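Local coordinates for REP-associated tyrosine transposase (Escherichia coli, PDB 4ER8), which binds single-stranded DNA hairpins of repetitive extragenic palindromes and cleaves and recombines the mosaic elements that contain them, at residues A[59-64]-A[117-122]. Residues are numbered along the deposited sequence; the frame is centred on the assembly and turned at random.
Sequences HMHCIW and YINPVK. With NI (nickel (II) ion), chain C.
His59 and His61 meet Asn119 through a shared nickel ion, joining the HUH motif of this nuclease (His59, Met60, His61 on strand 59-65) to the end of helix 106-122. Metal coordination carries the contact: His59 NE2 lies 2.1 Å from nickel, His61 NE2 2.0 Å, and Asn119 OD1 2.2 Å. The backbones stay apart, His61 CA and Asn119 CA being 8.6 Å from each other. His123 NE2 and both carboxylate oxygens of Glu161 bring the ligand atoms to six. This is consistent with the divalent-metal site of HUH nucleases, which polarises the scissile phosphate; manganese is probably the natural metal.

Alternation along the strand sorts the side chains. The two histidines reach the metal, whereas Met60 points from the other face of the sheet and packs on Trp53 and Trp77. In His61, CG sits beside the backbone N and anti to the carbonyl carbon (chi1 -57°), which carries the ring to the nickel.

Flat groups meet steeply. The Asn119 amide plane stands 83° from the His61 ring, with OD1 near that ring's plane at its edge, a closeness set by shared coordination, and 74° from the His59 ring, whose side chain comes from the opposite direction.

His61 ND1 is hydrogen-bonded to Thr17 OG1 on neighbouring strand 13-19, a second-shell contact that probably helps hold NE2 facing the metal. Asn119 ND2 stays unligated, 3.4 Å from nickel.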
ATOM      1  N   HIS A  59      -0.393  -6.568  -6.214  1.00 41.83           N
ATOM      2  CA  HIS A  59      -0.507  -5.116  -6.024  1.00 39.70           C
ATOM      3  C   HIS A  59      -0.574  -4.842  -4.545  1.00 39.80           C
ATOM      4  O   HIS A  59      -0.706  -5.773  -3.741  1.00 40.02           O
ATOM      5  CB  HIS A  59      -1.754  -4.547  -6.733  1.00 39.03           C
ATOM      6  CG  HIS A  59      -3.055  -4.760  -6.013  1.00 38.25           C
ATOM      7  ND1 HIS A  59      -3.649  -6.000  -5.876  1.00 38.35           N
ATOM      8  CD2 HIS A  59      -3.920  -3.871  -5.458  1.00 37.14           C
ATOM      9  CE1 HIS A  59      -4.814  -5.863  -5.255  1.00 38.37           C
ATOM     10  NE2 HIS A  59      -4.991  -4.582  -4.973  1.00 34.95           N
ATOM     11  N   MET A  60      -0.485  -3.579  -4.168  1.00 38.80           N
ATOM     12  CA  MET A  60      -0.531  -3.249  -2.779  1.00 38.43           C
ATOM     13  C   MET A  60      -1.177  -1.898  -2.645  1.00 38.32           C
ATOM     14  O   MET A  60      -1.179  -1.116  -3.605  1.00 39.58           O
ATOM     15  CB  MET A  60       0.872  -3.286  -2.164  1.00 38.07           C
ATOM     16  CG  MET A  60       1.895  -2.275  -2.638  1.00 40.83           C
ATOM     17  SD  MET A  60       3.641  -2.849  -2.308  1.00 45.04           S
ATOM     18  CE  MET A  60       4.548  -1.577  -3.098  1.00 44.49           C
ATOM     19  N   HIS A  61      -1.748  -1.638  -1.472  1.00 36.91           N
ATOM     20  CA  HIS A  61      -2.294  -0.352  -1.115  1.00 35.27           C
ATOM     21  C   HIS A  61      -1.687   0.040   0.195  1.00 34.96           C
ATOM     22  O   HIS A  61      -1.472  -0.826   1.048  1.00 34.79           O
ATOM     23  CB  HIS A  61      -3.774  -0.481  -0.870  1.00 34.86           C
ATOM     24  CG  HIS A  61      -4.536  -1.037  -2.018  1.00 34.93           C
ATOM     25  ND1 HIS A  61      -4.901  -0.274  -3.109  1.00 37.37           N
ATOM     26  CD2 HIS A  61      -5.038  -2.272  -2.239  1.00 36.03           C
ATOM     27  CE1 HIS A  61      -5.570  -1.024  -3.969  1.00 34.21           C
ATOM     28  NE2 HIS A  61      -5.681  -2.237  -3.459  1.00 36.83           N
ATOM     29  N   CYS A  62      -1.440   1.324   0.413  1.00 34.31           N
ATOM     30  CA  CYS A  62      -0.931   1.699   1.735  1.00 35.42           C
ATOM     31  C   CYS A  62      -1.157   3.171   2.117  1.00 34.87           C
ATOM     32  O   CYS A  62      -1.537   3.986   1.286  1.00 34.91           O
ATOM     33  CB  CYS A  62       0.532   1.323   1.826  1.00 34.61           C
ATOM     34  SG  CYS A  62       1.505   2.339   0.756  1.00 42.41           S
ATOM     35  N   ILE A  63      -0.946   3.493   3.388  1.00 35.58           N
ATOM     36  CA  ILE A  63      -1.009   4.886   3.886  1.00 35.97           C
ATOM     37  C   ILE A  63       0.273   5.341   4.597  1.00 35.85           C
ATOM     38  O   ILE A  63       0.745   4.650   5.512  1.00 35.53           O
ATOM     39  CB  ILE A  63      -2.162   5.075   4.846  1.00 35.77           C
ATOM     40  CG1 ILE A  63      -3.488   4.725   4.163  1.00 36.98           C
ATOM     41  CG2 ILE A  63      -2.195   6.501   5.297  1.00 36.24           C
ATOM     42  CD1 ILE A  63      -4.681   4.505   5.137  1.00 36.80           C
ATOM     43  N   TRP A  64       0.826   6.478   4.173  1.00 35.58           N
ATOM     44  CA  TRP A  64       2.056   7.032   4.793  1.00 36.96           C
ATOM     45  C   TRP A  64       1.837   8.408   5.364  1.00 37.77           C
ATOM     46  O   TRP A  64       0.972   9.162   4.913  1.00 37.55           O
ATOM     47  CB  TRP A  64       3.205   7.246   3.798  1.00 36.44           C
ATOM     48  CG  TRP A  64       3.676   6.083   3.042  1.00 36.36           C
ATOM     49  CD1 TRP A  64       3.416   4.783   3.299  1.00 35.76           C
ATOM     50  CD2 TRP A  64       4.562   6.111   1.914  1.00 35.70           C
ATOM     51  NE1 TRP A  64       4.037   3.989   2.357  1.00 37.63           N
ATOM     52  CE2 TRP A  64       4.765   4.784   1.511  1.00 36.46           C
ATOM     53  CE3 TRP A  64       5.191   7.134   1.204  1.00 35.39           C
ATOM     54  CZ2 TRP A  64       5.565   4.442   0.399  1.00 38.28           C
ATOM     55  CZ3 TRP A  64       5.993   6.797   0.088  1.00 36.71           C
ATOM     56  CH2 TRP A  64       6.164   5.463  -0.297  1.00 36.78           C
ATOM     57  N   TYR A 117      -7.373  -2.986   4.993  1.00 37.45           N
ATOM     58  CA  TYR A 117      -7.477  -4.279   5.656  1.00 37.84           C
ATOM     59  C   TYR A 117      -8.581  -5.171   5.080  1.00 37.89           C
ATOM     60  O   TYR A 117      -8.467  -6.391   5.137  1.00 38.16           O
ATOM     61  CB  TYR A 117      -7.583  -4.150   7.200  1.00 37.57           C
ATOM     62  CG  TYR A 117      -6.383  -3.435   7.819  1.00 38.75           C
ATOM     63  CD1 TYR A 117      -6.538  -2.497   8.856  1.00 39.05           C
ATOM     64  CD2 TYR A 117      -5.087  -3.665   7.338  1.00 37.47           C
ATOM     65  CE1 TYR A 117      -5.420  -1.822   9.390  1.00 37.26           C
ATOM     66  CE2 TYR A 117      -3.987  -3.011   7.872  1.00 36.49           C
ATOM     67  CZ  TYR A 117      -4.155  -2.085   8.880  1.00 38.11           C
ATOM     68  OH  TYR A 117      -3.032  -1.444   9.383  1.00 40.43           O
ATOM     69  N   ILE A 118      -9.634  -4.575   4.529  1.00 37.76           N
ATOM     70  CA  ILE A 118     -10.685  -5.337   3.857  1.00 37.77           C
ATOM     71  C   ILE A 118     -10.270  -5.858   2.493  1.00 38.13           C
ATOM     72  O   ILE A 118     -10.885  -6.761   1.936  1.00 38.54           O
ATOM     73  CB  ILE A 118     -11.934  -4.491   3.674  1.00 37.94           C
ATOM     74  CG1 ILE A 118     -12.735  -4.489   4.966  1.00 39.48           C
ATOM     75  CG2 ILE A 118     -12.819  -5.024   2.580  1.00 37.07           C
ATOM     76  CD1 ILE A 118     -13.630  -3.240   5.091  1.00 44.71           C
ATOM     77  N   ASN A 119      -9.232  -5.273   1.938  1.00 38.42           N
ATOM     78  CA  ASN A 119      -8.948  -5.520   0.549  1.00 38.36           C
ATOM     79  C   ASN A 119      -8.785  -7.022   0.204  1.00 38.60           C
ATOM     80  O   ASN A 119      -9.372  -7.517  -0.769  1.00 37.43           O
ATOM     81  CB  ASN A 119      -7.731  -4.730   0.133  1.00 37.59           C
ATOM     82  CG  ASN A 119      -7.837  -4.251  -1.240  1.00 37.31           C
ATOM     83  OD1 ASN A 119      -6.879  -4.311  -2.009  1.00 38.76           O
ATOM     84  ND2 ASN A 119      -9.021  -3.763  -1.593  1.00 37.20           N
ATOM     85  N   PRO A 120      -8.005  -7.754   1.021  1.00 38.93           N
ATOM     86  CA  PRO A 120      -7.786  -9.172   0.658  1.00 39.12           C
ATOM     87  C   PRO A 120      -9.109  -9.879   0.440  1.00 40.58           C
ATOM     88  O   PRO A 120      -9.186 -10.869  -0.322  1.00 41.30           O
ATOM     89  CB  PRO A 120      -7.064  -9.728   1.861  1.00 38.32           C
ATOM     90  CG  PRO A 120      -6.237  -8.521   2.358  1.00 38.52           C
ATOM     91  CD  PRO A 120      -7.130  -7.302   2.122  1.00 37.84           C
ATOM     92  N   VAL A 121     -10.158  -9.346   1.068  1.00 41.30           N
ATOM     93  CA  VAL A 121     -11.474  -9.982   1.024  1.00 41.70           C
ATOM     94  C   VAL A 121     -12.169  -9.506  -0.218  1.00 42.32           C
ATOM     95  O   VAL A 121     -12.663 -10.310  -0.978  1.00 43.33           O
ATOM     96  CB  VAL A 121     -12.309  -9.701   2.307  1.00 41.47           C
ATOM     97  CG1 VAL A 121     -13.802  -9.998   2.123  1.00 40.03           C
ATOM     98  CG2 VAL A 121     -11.766 -10.481   3.445  1.00 43.09           C
ATOM     99  N   LYS A 122     -12.201  -8.205  -0.446  1.00 43.03           N
ATOM    100  CA  LYS A 122     -12.714  -7.684  -1.730  1.00 43.94           C
ATOM    101  C   LYS A 122     -12.103  -8.411  -2.936  1.00 44.43           C
ATOM    102  O   LYS A 122     -12.766  -8.621  -3.920  1.00 44.53           O
ATOM    103  CB  LYS A 122     -12.459  -6.166  -1.842  1.00 43.68           C
ATOM    104  CG  LYS A 122     -12.822  -5.529  -3.180  1.00 43.62           C
ATOM    105  CD  LYS A 122     -12.238  -4.107  -3.325  1.00 41.91           C
ATOM    106  CE  LYS A 122     -12.813  -3.376  -4.543  1.00 40.80           C
ATOM    107  NZ  LYS A 122     -14.292  -3.078  -4.491  1.00 38.56           N
TER
HETATM  108 NI    NI C 201      -6.729  -3.810  -4.108  1.00 38.93          NI